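Local structure of 6-phosphogluconate dehydratase (Shewanella oneidensis, 2GP4) at residues 523-528 with 564-569; 530-535 with 541-546; 485-490 with 515-520; 467-472 with 478-483; 26-31 with 343-348. The protein probably catalyses the dehydration of 6-phosphogluconate in the Entner-Doudoroff pathway and is captured here as the apo form without its iron-sulfur cluster. All coordinates share one frame; numbering follows the deposited sequence.

Interaction 1 of 5, residues 523-528 with 564-569; sequences KVALMT and IRVDAL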
# COMPACT_ATOMS: atom_id res chain seq x y z
N LYS A 523 19.94 1.42 -23.28
CA LYS A 523 19.02 2.34 -22.61
C LYS A 523 17.61 1.79 -22.73
O LYS A 523 17.01 1.80 -23.80
CB LYS A 523 19.13 3.75 -23.19
CG LYS A 523 20.52 4.38 -23.06
CD LYS A 523 20.51 5.88 -23.30
CE LYS A 523 20.23 6.69 -22.02
NZ LYS A 523 18.84 6.53 -21.46
N VAL A 524 17.08 1.28 -21.62
CA VAL A 524 15.83 0.54 -21.66
C VAL A 524 14.84 1.01 -20.60
O VAL A 524 15.24 1.48 -19.54
CB VAL A 524 16.07 -0.99 -21.51
CG1 VAL A 524 16.76 -1.53 -22.74
CG2 VAL A 524 16.86 -1.31 -20.24
N ALA A 525 13.55 0.87 -20.90
CA ALA A 525 12.49 1.20 -19.96
C ALA A 525 11.29 0.29 -20.13
O ALA A 525 11.10 -0.32 -21.19
CB ALA A 525 12.08 2.65 -20.09
N LEU A 526 10.49 0.19 -19.07
CA LEU A 526 9.25 -0.56 -19.07
C LEU A 526 8.06 0.38 -19.07
O LEU A 526 8.08 1.41 -18.41
CB LEU A 526 9.14 -1.44 -17.83
CG LEU A 526 9.64 -2.88 -17.80
CD1 LEU A 526 9.26 -3.63 -19.08
CD2 LEU A 526 11.12 -2.92 -17.55
N MSE A 527 7.03 0.01 -19.82
CA MSE A 527 5.75 0.69 -19.75
C MSE A 527 4.64 -0.35 -19.75
O MSE A 527 4.54 -1.16 -20.67
CB MSE A 527 5.58 1.67 -20.90
CG MSE A 527 4.42 2.64 -20.71
SE MSE A 527 4.16 3.77 -22.27
CE MSE A 527 6.01 4.31 -22.46
N THR A 528 3.82 -0.35 -18.71
CA THR A 528 2.70 -1.29 -18.62
C THR A 528 1.47 -0.66 -17.99
O THR A 528 1.57 0.26 -17.17
CB THR A 528 3.11 -2.61 -17.89
OG1 THR A 528 2.04 -3.56 -17.98
CG2 THR A 528 3.45 -2.36 -16.41
N ILE A 564 9.00 6.30 -27.82
CA ILE A 564 8.37 6.58 -26.54
C ILE A 564 9.38 7.24 -25.62
O ILE A 564 10.48 6.73 -25.43
CB ILE A 564 7.86 5.30 -25.88
CG1 ILE A 564 6.49 4.93 -26.45
CG2 ILE A 564 7.79 5.46 -24.37
CD1 ILE A 564 6.15 3.47 -26.30
N ARG A 565 8.99 8.38 -25.05
CA ARG A 565 9.85 9.09 -24.12
C ARG A 565 9.33 8.87 -22.71
O ARG A 565 8.22 9.28 -22.38
CB ARG A 565 9.88 10.59 -24.45
CG ARG A 565 10.83 11.42 -23.58
CD ARG A 565 10.70 12.93 -23.83
NE ARG A 565 11.07 13.31 -25.19
CZ ARG A 565 10.30 14.01 -26.03
NH1 ARG A 565 9.10 14.45 -25.66
NH2 ARG A 565 10.74 14.28 -27.25
N VAL A 566 10.12 8.18 -21.89
CA VAL A 566 9.87 8.14 -20.45
C VAL A 566 10.85 9.08 -19.75
O VAL A 566 12.05 8.81 -19.65
CB VAL A 566 9.89 6.68 -19.85
CG1 VAL A 566 11.13 5.92 -20.24
CG2 VAL A 566 9.72 6.71 -18.33
N ASP A 567 10.33 10.22 -19.32
CA ASP A 567 11.13 11.24 -18.67
C ASP A 567 10.68 11.38 -17.22
O ASP A 567 9.67 12.02 -16.93
CB ASP A 567 10.99 12.57 -19.43
CG ASP A 567 12.07 13.58 -19.05
OD1 ASP A 567 12.33 13.77 -17.84
OD2 ASP A 567 12.64 14.20 -19.98
N ALA A 568 11.45 10.78 -16.31
CA ALA A 568 11.13 10.82 -14.88
C ALA A 568 11.63 12.11 -14.24
O ALA A 568 11.32 12.41 -13.08
CB ALA A 568 11.72 9.61 -14.18
N LEU A 569 12.40 12.88 -15.00
CA LEU A 569 12.94 14.15 -14.56
C LEU A 569 11.87 15.25 -14.63
O LEU A 569 11.69 16.01 -13.68
CB LEU A 569 14.13 14.54 -15.44
CG LEU A 569 15.45 15.05 -14.87
CD1 LEU A 569 16.27 15.64 -16.02
CD2 LEU A 569 15.26 16.08 -13.75
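Ala525 and Val566 meet methyl on methyl, with Ala525 CB lying 3.4 Å from Val566 CG1, while two residues along each strand Met527 and Ile564 reach toward each other tip to tip, a meeting whose closest atoms are doubtful in the model. All four residues send their CB into the space between strands 524-528 and 563-567, whose closest backbone approach is the 7.4 Å from Ala525 CA to Val566 CA. The touching branch of Val566 stands between its backbone N and carbonyl carbon (chi1 52°), an orientation that presents CG1 to the alanine and turns CG2 anti to the backbone N.

The sheet order places two strands, 490-494 and 463-471, between the partners, which are therefore not neighbours. That their side chains meet at all implies that the sheet curls strongly, consistent with a barrel-like beta domain, and the four touching residues are buried. Val491 touches both Met527 and Ile564 and so lines the same core.

Met527, present as selenomethionine, runs extended to its selenium and is modelled with a bend at chi3 (-49°). Its SE is about 4.5 Å from Ile564 CG2 and a similar distance from CD1, facing both ends of the branched chain; the exact position of the terminal methyl CE is doubtful, being modelled too near CG2. On the other face of strand 524-528, Val524 and Leu526 pack on helix 511-519, and outside strand 563-567 Arg565 forms salt bridges with Glu465 and Glu572.

Interaction 2 of 5, residues 530-535 with 541-546; sequences GRMSGA and AAIHLT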
# COMPACT_ATOMS: atom_id res chain seq x y z
N GLY A 530 -0.24 -2.54 -16.25
CA GLY A 530 -0.23 -3.37 -15.06
C GLY A 530 0.80 -2.94 -14.04
O GLY A 530 1.07 -1.75 -13.88
N ARG A 531 1.40 -3.92 -13.37
CA ARG A 531 2.29 -3.70 -12.25
C ARG A 531 3.29 -4.85 -12.14
O ARG A 531 3.07 -5.92 -12.71
CB ARG A 531 1.48 -3.60 -10.95
CG ARG A 531 0.61 -4.83 -10.66
CD ARG A 531 0.02 -4.80 -9.27
NE ARG A 531 -0.87 -5.94 -9.02
CZ ARG A 531 -1.39 -6.26 -7.83
NH1 ARG A 531 -1.12 -5.52 -6.76
NH2 ARG A 531 -2.19 -7.31 -7.72
N MSE A 532 4.39 -4.62 -11.42
CA MSE A 532 5.33 -5.69 -11.10
C MSE A 532 5.11 -6.15 -9.66
O MSE A 532 4.02 -5.98 -9.11
CB MSE A 532 6.77 -5.23 -11.32
CG MSE A 532 7.26 -5.44 -12.74
SE MSE A 532 6.54 -4.14 -13.98
CE MSE A 532 8.20 -3.19 -14.36
N SER A 533 6.15 -6.72 -9.05
CA SER A 533 6.12 -7.14 -7.64
C SER A 533 5.70 -6.04 -6.66
O SER A 533 5.33 -6.32 -5.52
CB SER A 533 7.50 -7.67 -7.23
OG SER A 533 8.51 -6.69 -7.45
N GLY A 534 5.77 -4.78 -7.10
CA GLY A 534 5.54 -3.65 -6.20
C GLY A 534 6.82 -3.06 -5.64
O GLY A 534 6.80 -1.98 -5.03
N ALA A 535 7.94 -3.75 -5.85
CA ALA A 535 9.25 -3.31 -5.39
C ALA A 535 9.88 -2.27 -6.33
O ALA A 535 9.31 -1.95 -7.38
CB ALA A 535 10.19 -4.52 -5.23
N ALA A 541 10.56 2.26 -14.87
CA ALA A 541 9.33 1.56 -15.22
C ALA A 541 8.10 2.45 -15.01
O ALA A 541 7.79 2.84 -13.88
CB ALA A 541 9.21 0.27 -14.42
N ALA A 542 7.41 2.78 -16.10
CA ALA A 542 6.13 3.46 -16.01
C ALA A 542 5.04 2.41 -15.84
O ALA A 542 4.82 1.60 -16.73
CB ALA A 542 5.89 4.30 -17.24
N ILE A 543 4.38 2.43 -14.68
CA ILE A 543 3.43 1.37 -14.29
C ILE A 543 2.04 1.94 -13.98
O ILE A 543 1.90 3.14 -13.75
CB ILE A 543 3.95 0.54 -13.07
CG1 ILE A 543 4.13 1.43 -11.82
CG2 ILE A 543 5.25 -0.19 -13.41
CD1 ILE A 543 4.33 0.66 -10.53
N HIS A 544 1.03 1.07 -13.96
CA HIS A 544 -0.36 1.48 -13.70
C HIS A 544 -0.89 2.44 -14.78
O HIS A 544 -1.86 3.17 -14.53
CB HIS A 544 -0.51 2.11 -12.30
CG HIS A 544 -0.01 1.25 -11.18
ND1 HIS A 544 -0.27 1.52 -9.86
CD2 HIS A 544 0.73 0.11 -11.19
CE1 HIS A 544 0.29 0.60 -9.10
NE2 HIS A 544 0.90 -0.27 -9.88
N LEU A 545 -0.26 2.43 -15.96
CA LEU A 545 -0.69 3.28 -17.08
C LEU A 545 -2.20 3.21 -17.29
O LEU A 545 -2.81 2.14 -17.32
CB LEU A 545 0.05 2.93 -18.38
CG LEU A 545 -0.23 3.87 -19.56
CD1 LEU A 545 0.05 5.34 -19.23
CD2 LEU A 545 0.55 3.45 -20.80
N THR A 546 -2.78 4.40 -17.45
CA THR A 546 -4.22 4.58 -17.48
C THR A 546 -4.53 5.70 -18.47
O THR A 546 -3.85 6.74 -18.47
CB THR A 546 -4.75 4.89 -16.07
OG1 THR A 546 -4.37 3.84 -15.17
CG2 THR A 546 -6.28 5.02 -16.06
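Gly530 and His544 bring their backbones together where the chain, having left strand 524-528, doubles back over strand 541-546. Their CA atoms are 5.0 Å apart, and the touching parts run 132° from each other. One backbone hydrogen bond joins them: His544 N gives its hydrogen to Gly530 O over 2.8 Å. His544 itself has left-handed backbone angles (phi 63°, psi 21°), and there the strand turns a corner.

The side chains extend this join. The imidazole of His544 offers its edge, with CD2 lying 3.3 Å from Gly530 O and NE2 lying 3.5 Å from Arg531 CB. Arg531 contributes just this first carbon; its extended chain leads the guanidinium away to Met504 O and Asn322 OD1. Met532, a selenomethionine, bends at chi2 and again at chi3, folding back so that CE rests 3.6 Å from Ala541 CB and SE lies more loosely over Ile543 CG2. With an alanine in place of His544 the backbone bond could remain, but the ring edge beside Gly530 O and Arg531 CB would be lost, probably leaving a gap and the start of the arginine chain less firmly held.

Residues 530-535 carry the Gly-Arg-Met-Ser-Gly run that belongs to a signature sequence of the IlvD/Edd dehydratases. Beneath this loop, strand 541-546 runs parallel to strand 524-528, where Ala542 makes backbone bonds to Leu526 and Thr528, and antiparallel to strand 448-453, where Ile543 bonds to Val451.

Interaction 3 of 5, residues 485-490 with 515-520; sequences ALDRDC and GSLQDK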
# COMPACT_ATOMS: atom_id res chain seq x y z
N ALA A 485 16.30 -9.51 -30.17
CA ALA A 485 15.45 -8.39 -30.56
C ALA A 485 15.45 -7.24 -29.54
O ALA A 485 15.04 -6.12 -29.87
CB ALA A 485 14.03 -8.86 -30.85
N LEU A 486 15.91 -7.52 -28.32
CA LEU A 486 15.97 -6.50 -27.26
C LEU A 486 17.38 -5.98 -26.99
O LEU A 486 17.58 -5.13 -26.13
CB LEU A 486 15.35 -7.03 -25.96
CG LEU A 486 13.93 -7.59 -25.96
CD1 LEU A 486 13.60 -8.15 -24.59
CD2 LEU A 486 12.92 -6.54 -26.38
N ASP A 487 18.37 -6.50 -27.72
CA ASP A 487 19.76 -6.10 -27.55
C ASP A 487 20.03 -4.74 -28.19
O ASP A 487 20.95 -4.58 -29.00
CB ASP A 487 20.70 -7.17 -28.13
CG ASP A 487 20.70 -8.47 -27.32
OD1 ASP A 487 20.15 -8.50 -26.20
OD2 ASP A 487 21.27 -9.47 -27.83
N ARG A 488 19.20 -3.77 -27.82
CA ARG A 488 19.30 -2.38 -28.29
C ARG A 488 18.49 -1.48 -27.37
O ARG A 488 17.73 -1.97 -26.53
CB ARG A 488 18.83 -2.24 -29.75
CG ARG A 488 17.64 -3.10 -30.17
CD ARG A 488 16.32 -2.46 -29.81
NE ARG A 488 15.17 -3.28 -30.20
CZ ARG A 488 14.43 -3.07 -31.29
NH1 ARG A 488 14.70 -2.06 -32.11
NH2 ARG A 488 13.41 -3.87 -31.55
N ASP A 489 18.66 -0.17 -27.51
CA ASP A 489 17.81 0.78 -26.79
C ASP A 489 16.36 0.54 -27.20
O ASP A 489 16.06 0.47 -28.40
CB ASP A 489 18.22 2.22 -27.12
CG ASP A 489 19.65 2.55 -26.70
OD1 ASP A 489 20.35 1.68 -26.15
OD2 ASP A 489 20.07 3.70 -26.94
N CYS A 490 15.48 0.40 -26.22
CA CYS A 490 14.06 0.16 -26.48
C CYS A 490 13.20 0.42 -25.24
O CYS A 490 13.68 0.36 -24.11
CB CYS A 490 13.83 -1.28 -26.97
SG CYS A 490 14.48 -2.54 -25.84
N GLY A 515 16.86 -5.47 -16.66
CA GLY A 515 18.02 -5.10 -15.84
C GLY A 515 19.33 -5.53 -16.48
O GLY A 515 20.29 -4.77 -16.50
N SER A 516 19.36 -6.76 -17.00
CA SER A 516 20.55 -7.27 -17.69
C SER A 516 20.81 -6.52 -19.01
O SER A 516 21.96 -6.37 -19.41
CB SER A 516 20.47 -8.79 -17.92
OG SER A 516 19.58 -9.13 -18.97
N LEU A 517 19.75 -6.07 -19.66
CA LEU A 517 19.84 -5.22 -20.85
C LEU A 517 20.44 -3.85 -20.53
O LEU A 517 21.26 -3.34 -21.30
CB LEU A 517 18.45 -5.04 -21.47
CG LEU A 517 18.03 -5.85 -22.71
CD1 LEU A 517 18.73 -7.19 -22.83
CD2 LEU A 517 16.51 -6.01 -22.73
N GLN A 518 20.02 -3.27 -19.41
CA GLN A 518 20.59 -2.02 -18.91
C GLN A 518 22.06 -2.22 -18.51
O GLN A 518 22.90 -1.37 -18.80
CB GLN A 518 19.76 -1.49 -17.72
CG GLN A 518 20.23 -0.14 -17.16
CD GLN A 518 19.26 0.45 -16.14
OE1 GLN A 518 18.23 1.01 -16.51
NE2 GLN A 518 19.61 0.36 -14.86
N ASP A 519 22.35 -3.35 -17.85
CA ASP A 519 23.71 -3.67 -17.39
C ASP A 519 24.72 -3.75 -18.53
O ASP A 519 25.85 -3.29 -18.39
CB ASP A 519 23.72 -4.98 -16.59
CG ASP A 519 23.10 -4.84 -15.21
OD1 ASP A 519 22.66 -3.72 -14.85
OD2 ASP A 519 23.05 -5.84 -14.47
N LYS A 520 24.28 -4.31 -19.66
CA LYS A 520 25.08 -4.40 -20.88
C LYS A 520 25.32 -3.03 -21.53
O LYS A 520 26.11 -2.93 -22.47
CB LYS A 520 24.39 -5.32 -21.89
CG LYS A 520 24.33 -6.78 -21.50
CD LYS A 520 23.87 -7.63 -22.67
CE LYS A 520 23.85 -9.11 -22.33
NZ LYS A 520 23.77 -9.95 -23.56
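Asp487 is the centre of an inverse gamma turn, closed by the 2.7 Å bond from Arg488 N to Leu486 O, and its CA comes within 6.8 Å of the CA of Leu517 on helix 511-519. The turn lies in the connection from helix 477-482 to strand 490-494, the second half of a beta-alpha-beta unit, and a helix leading to the next parallel strand, 524-528, leans against it.

Leu517 does nearly all the touching from the helix side. Its isobutyl group crosses Leu486 at about a right angle and spreads over the turn: CD2 is 3.6 Å from Leu486 CB, CG is 3.5 Å from Leu486 O, and CD1 is 3.9 Å from Asp487 OD1. A carbonyl oxygen already engaged by the turn thus has a hydrocarbon cover as well. Both Leu517 torsions (chi1 -101°, chi2 28°) fall away from the staggered values, which suggests either some strain or a loosely determined rotation of the branches. Phe481 and Val524 also touch Leu517, while Leu486 in turn leans on Val469, so the two leucines belong to the hydrophobic layer between helices and sheet.

Toward the surface the contact changes character. Asp487 OD1 and Lys520 NZ stand 4.7 Å apart, opposite charges that probably attract weakly, though they are not in contact. The loop is tied to itself on the side away from the helix: the Arg488 side chain curls back to Ala485 O, a weak bond from NH2 accompanying the better one from NE, which spans 2.9 Å with the oxygen lying 30° out of the guanidinium plane.

Interaction 4 of 5, residues 467-472 with 478-483; sequences PAVVID and DALFKS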
# COMPACT_ATOMS: atom_id res chain seq x y z
N PRO A 467 12.71 3.43 -29.36
CA PRO A 467 11.65 2.72 -30.09
C PRO A 467 10.91 1.69 -29.22
O PRO A 467 11.50 1.12 -28.30
CB PRO A 467 12.40 2.03 -31.23
CG PRO A 467 13.85 2.03 -30.81
CD PRO A 467 14.02 3.28 -30.03
N ALA A 468 9.64 1.46 -29.53
CA ALA A 468 8.79 0.59 -28.71
C ALA A 468 8.89 -0.88 -29.10
O ALA A 468 9.15 -1.21 -30.27
CB ALA A 468 7.34 1.04 -28.78
N VAL A 469 8.68 -1.74 -28.11
CA VAL A 469 8.58 -3.18 -28.30
C VAL A 469 7.31 -3.65 -27.56
O VAL A 469 7.26 -3.67 -26.34
CB VAL A 469 9.85 -3.92 -27.80
CG1 VAL A 469 9.63 -5.42 -27.76
CG2 VAL A 469 11.06 -3.57 -28.68
N VAL A 470 6.29 -4.02 -28.33
CA VAL A 470 4.95 -4.29 -27.80
C VAL A 470 4.67 -5.77 -27.62
O VAL A 470 4.86 -6.56 -28.54
CB VAL A 470 3.83 -3.66 -28.69
CG1 VAL A 470 2.47 -3.76 -28.01
CG2 VAL A 470 4.14 -2.20 -29.02
N ILE A 471 4.24 -6.14 -26.41
CA ILE A 471 3.72 -7.49 -26.13
C ILE A 471 2.47 -7.38 -25.24
O ILE A 471 2.31 -6.41 -24.51
CB ILE A 471 4.78 -8.42 -25.49
CG1 ILE A 471 5.47 -7.75 -24.30
CG2 ILE A 471 5.81 -8.85 -26.54
CD1 ILE A 471 6.22 -8.71 -23.39
N ASP A 472 1.59 -8.38 -25.31
CA ASP A 472 0.37 -8.36 -24.50
C ASP A 472 0.32 -9.48 -23.47
O ASP A 472 -0.72 -9.77 -22.88
CB ASP A 472 -0.90 -8.34 -25.39
CG ASP A 472 -1.00 -9.54 -26.32
OD1 ASP A 472 -0.32 -10.57 -26.11
OD2 ASP A 472 -1.79 -9.45 -27.28
N ASP A 478 10.57 -13.50 -23.23
CA ASP A 478 11.78 -14.34 -23.25
C ASP A 478 12.22 -14.75 -24.66
O ASP A 478 13.42 -14.72 -24.98
CB ASP A 478 11.58 -15.58 -22.36
CG ASP A 478 12.88 -16.34 -22.13
OD1 ASP A 478 13.87 -15.73 -21.66
OD2 ASP A 478 12.90 -17.57 -22.40
N ALA A 479 11.27 -15.12 -25.51
CA ALA A 479 11.56 -15.51 -26.89
C ALA A 479 12.13 -14.33 -27.71
O ALA A 479 12.99 -14.51 -28.57
CB ALA A 479 10.32 -16.07 -27.56
N LEU A 480 11.62 -13.14 -27.41
CA LEU A 480 12.04 -11.90 -28.04
C LEU A 480 13.47 -11.57 -27.59
O LEU A 480 14.30 -11.16 -28.41
CB LEU A 480 11.07 -10.79 -27.63
CG LEU A 480 10.66 -9.63 -28.54
CD1 LEU A 480 10.46 -10.04 -29.99
CD2 LEU A 480 9.39 -9.03 -27.97
N PHE A 481 13.73 -11.77 -26.30
CA PHE A 481 15.04 -11.58 -25.70
C PHE A 481 16.08 -12.54 -26.28
O PHE A 481 17.22 -12.15 -26.56
CB PHE A 481 14.93 -11.76 -24.18
CG PHE A 481 16.23 -11.69 -23.45
CD1 PHE A 481 17.00 -12.83 -23.25
CD2 PHE A 481 16.69 -10.48 -22.93
CE1 PHE A 481 18.21 -12.77 -22.56
CE2 PHE A 481 17.90 -10.41 -22.24
CZ PHE A 481 18.66 -11.56 -22.05
N LYS A 482 15.69 -13.80 -26.45
CA LYS A 482 16.56 -14.86 -26.96
C LYS A 482 16.93 -14.70 -28.44
O LYS A 482 17.96 -15.20 -28.89
CB LYS A 482 15.92 -16.23 -26.74
CG LYS A 482 16.05 -16.76 -25.33
CD LYS A 482 15.22 -18.00 -25.12
CE LYS A 482 15.59 -18.67 -23.81
NZ LYS A 482 14.55 -19.65 -23.40
N SER A 483 16.07 -14.01 -29.20
CA SER A 483 16.33 -13.76 -30.62
C SER A 483 17.12 -12.47 -30.81
O SER A 483 17.32 -12.02 -31.94
CB SER A 483 15.03 -13.73 -31.43
OG SER A 483 14.26 -12.57 -31.14
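Leu480 packing on Val469 and Ile471 is a helix-on-sheet contact, purely apolar, between the first strand and the helix of the beta-alpha-beta unit 463-471, 477-482 and 490-494. One methyl bears all of it. Leu480 CD2 lies 3.6 Å from Val469 CG1 and 3.9 Å from Ile471 CG2, touching two residues that point to the same face of the strand. The leucine slides past both in the opposite direction instead of meeting them end on. In Val469 the anti placing of CG1 against the backbone N (chi1 169°) puts that branch out toward the leucine methyl. The backbones stay well separated, with 9.4 Å from Val469 CA to Leu480 CA.

Within the helix, Lys482 NZ forms a salt bridge to Asp478 OD2 across one turn, at 2.8 Å and on the syn side of the carboxylate. At the C-terminal end Ser483 OG bonds to Leu480 O from above the carbonyl plane.

Strand 463-471 lies between 490-494, bonded to it in parallel through Val469 and Ile471, and the antiparallel 563-567, while helix 477-482 is flanked by helix 511-519, against whose Leu513, Ser516 and Leu517 Phe481 packs.

Interaction 5 of 5, residues 26-31 with 343-348; sequences QSVTDR and FSELSD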
# COMPACT_ATOMS: atom_id res chain seq x y z
N GLN A 26 1.22 19.96 4.72
CA GLN A 26 0.06 20.76 5.10
C GLN A 26 -0.75 21.15 3.86
O GLN A 26 -1.98 21.07 3.88
CB GLN A 26 0.47 22.01 5.90
CG GLN A 26 -0.72 22.75 6.54
CD GLN A 26 -1.56 21.87 7.46
OE1 GLN A 26 -2.60 21.35 7.06
NE2 GLN A 26 -1.09 21.69 8.70
N SER A 27 -0.05 21.53 2.80
CA SER A 27 -0.67 21.93 1.54
C SER A 27 -1.47 20.79 0.90
O SER A 27 -2.61 21.00 0.48
CB SER A 27 0.40 22.43 0.56
OG SER A 27 -0.17 22.69 -0.71
N VAL A 28 -0.86 19.61 0.83
CA VAL A 28 -1.47 18.46 0.19
C VAL A 28 -2.67 17.97 1.01
O VAL A 28 -3.70 17.61 0.44
CB VAL A 28 -0.43 17.33 -0.06
CG1 VAL A 28 -1.10 16.04 -0.55
CG2 VAL A 28 0.60 17.79 -1.07
N THR A 29 -2.53 17.98 2.33
CA THR A 29 -3.62 17.67 3.25
C THR A 29 -4.82 18.58 3.03
O THR A 29 -5.95 18.09 2.87
CB THR A 29 -3.17 17.74 4.74
OG1 THR A 29 -2.09 16.83 4.96
CG2 THR A 29 -4.32 17.39 5.67
N ASP A 30 -4.58 19.89 3.00
CA ASP A 30 -5.63 20.88 2.75
C ASP A 30 -6.33 20.66 1.40
O ASP A 30 -7.55 20.83 1.29
CB ASP A 30 -5.07 22.30 2.80
CG ASP A 30 -4.62 22.71 4.19
OD1 ASP A 30 -4.89 21.99 5.18
OD2 ASP A 30 -3.97 23.78 4.28
N ARG A 31 -5.54 20.31 0.39
CA ARG A 31 -6.08 20.06 -0.95
C ARG A 31 -7.04 18.88 -0.93
O ARG A 31 -8.10 18.93 -1.56
CB ARG A 31 -4.95 19.80 -1.95
CG ARG A 31 -5.43 19.60 -3.38
CD ARG A 31 -4.27 19.59 -4.37
NE ARG A 31 -3.35 18.48 -4.11
CZ ARG A 31 -2.18 18.31 -4.70
NH1 ARG A 31 -1.75 19.18 -5.61
NH2 ARG A 31 -1.43 17.26 -4.39
N PHE A 343 0.39 11.85 -4.06
CA PHE A 343 1.51 10.94 -3.80
C PHE A 343 2.84 11.53 -4.26
O PHE A 343 3.82 11.52 -3.52
CB PHE A 343 1.28 9.58 -4.47
CG PHE A 343 0.35 8.67 -3.71
CD1 PHE A 343 0.85 7.82 -2.73
CD2 PHE A 343 -1.01 8.66 -3.98
CE1 PHE A 343 0.00 6.98 -2.02
CE2 PHE A 343 -1.86 7.81 -3.28
CZ PHE A 343 -1.36 6.98 -2.30
N SER A 344 2.83 12.04 -5.49
CA SER A 344 4.02 12.56 -6.16
C SER A 344 4.57 13.80 -5.45
O SER A 344 5.78 13.93 -5.28
CB SER A 344 3.69 12.87 -7.63
OG SER A 344 4.83 13.28 -8.36
N GLU A 345 3.67 14.69 -5.02
CA GLU A 345 4.07 15.92 -4.35
C GLU A 345 4.48 15.69 -2.89
O GLU A 345 5.36 16.38 -2.37
CB GLU A 345 3.01 17.02 -4.51
CG GLU A 345 2.95 17.55 -5.95
CD GLU A 345 1.70 18.34 -6.31
OE1 GLU A 345 0.92 18.71 -5.40
OE2 GLU A 345 1.51 18.61 -7.52
N LEU A 346 3.85 14.72 -2.24
CA LEU A 346 4.25 14.32 -0.89
C LEU A 346 5.62 13.67 -0.91
O LEU A 346 6.45 13.93 -0.03
CB LEU A 346 3.24 13.36 -0.25
CG LEU A 346 1.95 14.01 0.27
CD1 LEU A 346 0.94 12.96 0.63
CD2 LEU A 346 2.23 14.94 1.46
N SER A 347 5.85 12.82 -1.92
CA SER A 347 7.11 12.11 -2.08
C SER A 347 8.31 13.06 -2.07
O SER A 347 9.32 12.78 -1.43
CB SER A 347 7.10 11.28 -3.37
OG SER A 347 8.34 10.65 -3.60
N ASP A 348 8.16 14.19 -2.76
CA ASP A 348 9.20 15.22 -2.81
C ASP A 348 9.60 15.76 -1.45
O ASP A 348 10.73 16.25 -1.28
CB ASP A 348 8.76 16.38 -3.71
CG ASP A 348 8.76 16.02 -5.18
OD1 ASP A 348 9.34 14.98 -5.56
OD2 ASP A 348 8.17 16.79 -5.96
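Val28 and Leu346 make the apolar part of this contact, crossing at a slant between two helices. Val28 CG1 lies 3.8 Å from Leu346 CG and almost as close to CD1, while its CB faces the other leucine methyl, CD2, at 3.9 Å. The isopropyl group thus rests against the fork of the leucine. Val28 CG2 reaches more loosely, 4.3 Å, to Glu345 CB, so the valine also lies beside the root of the charged pair.

The helices concerned, 23-51 near the N-terminus and 340-347, are distant in sequence but pack as a nearly antiparallel pair, their local axes 10.1 Å apart and their directions 161° from each other. They belong to the largely alpha-helical part of the protein. Ile311 of helix 304-316 touches Leu346 as well, and on another side of helix 340-347 Ser347 and Asp348 bond to Leu440 and Lys441 of the beta-rich part.

The polar part is a salt bridge. Glu345 OE1 is gripped by both terminal nitrogens of Arg31, by NH1 at 2.7 Å and more weakly by NH2 at 2.9 Å, at the edge of a guanidinium whose plane is turned 41° from the carboxylate. Arg31 leaves its helix with CG anti to the backbone N and bends at chi3 (62°), bringing the group across the carboxylate arm at about a right angle. NH2 has a second acidic partner in Asp342. A leucine replacing Arg31 would remove the guanidinium, and Glu345 and Asp342 would probably be left as two neighbouring negative charges without this shared mate.

Interactions 1 to 4 gather in the beta-rich C-terminal part, while interaction 5 joins two helices of the alpha-helical part, its centre about 21 to 38 Å from theirs. Along the chain interaction 5 closes first, then interactions 4 and 3, and interaction 2 is nested inside the loop closed by interaction 1. Strands 463-471, 524-528, 541-546 and 563-567 share one mixed sheet. Lys523 bonds to Cys490, joining interactions 1 and 3, and Ile564 CD1 packs on Ala468 CB, joining 1 and 4. Interaction 1 apparently lies inside the curl of the sheet, with the helix layer outside. The protein is thus built in two parts, four contacts holding the beta-rich one and one the helical.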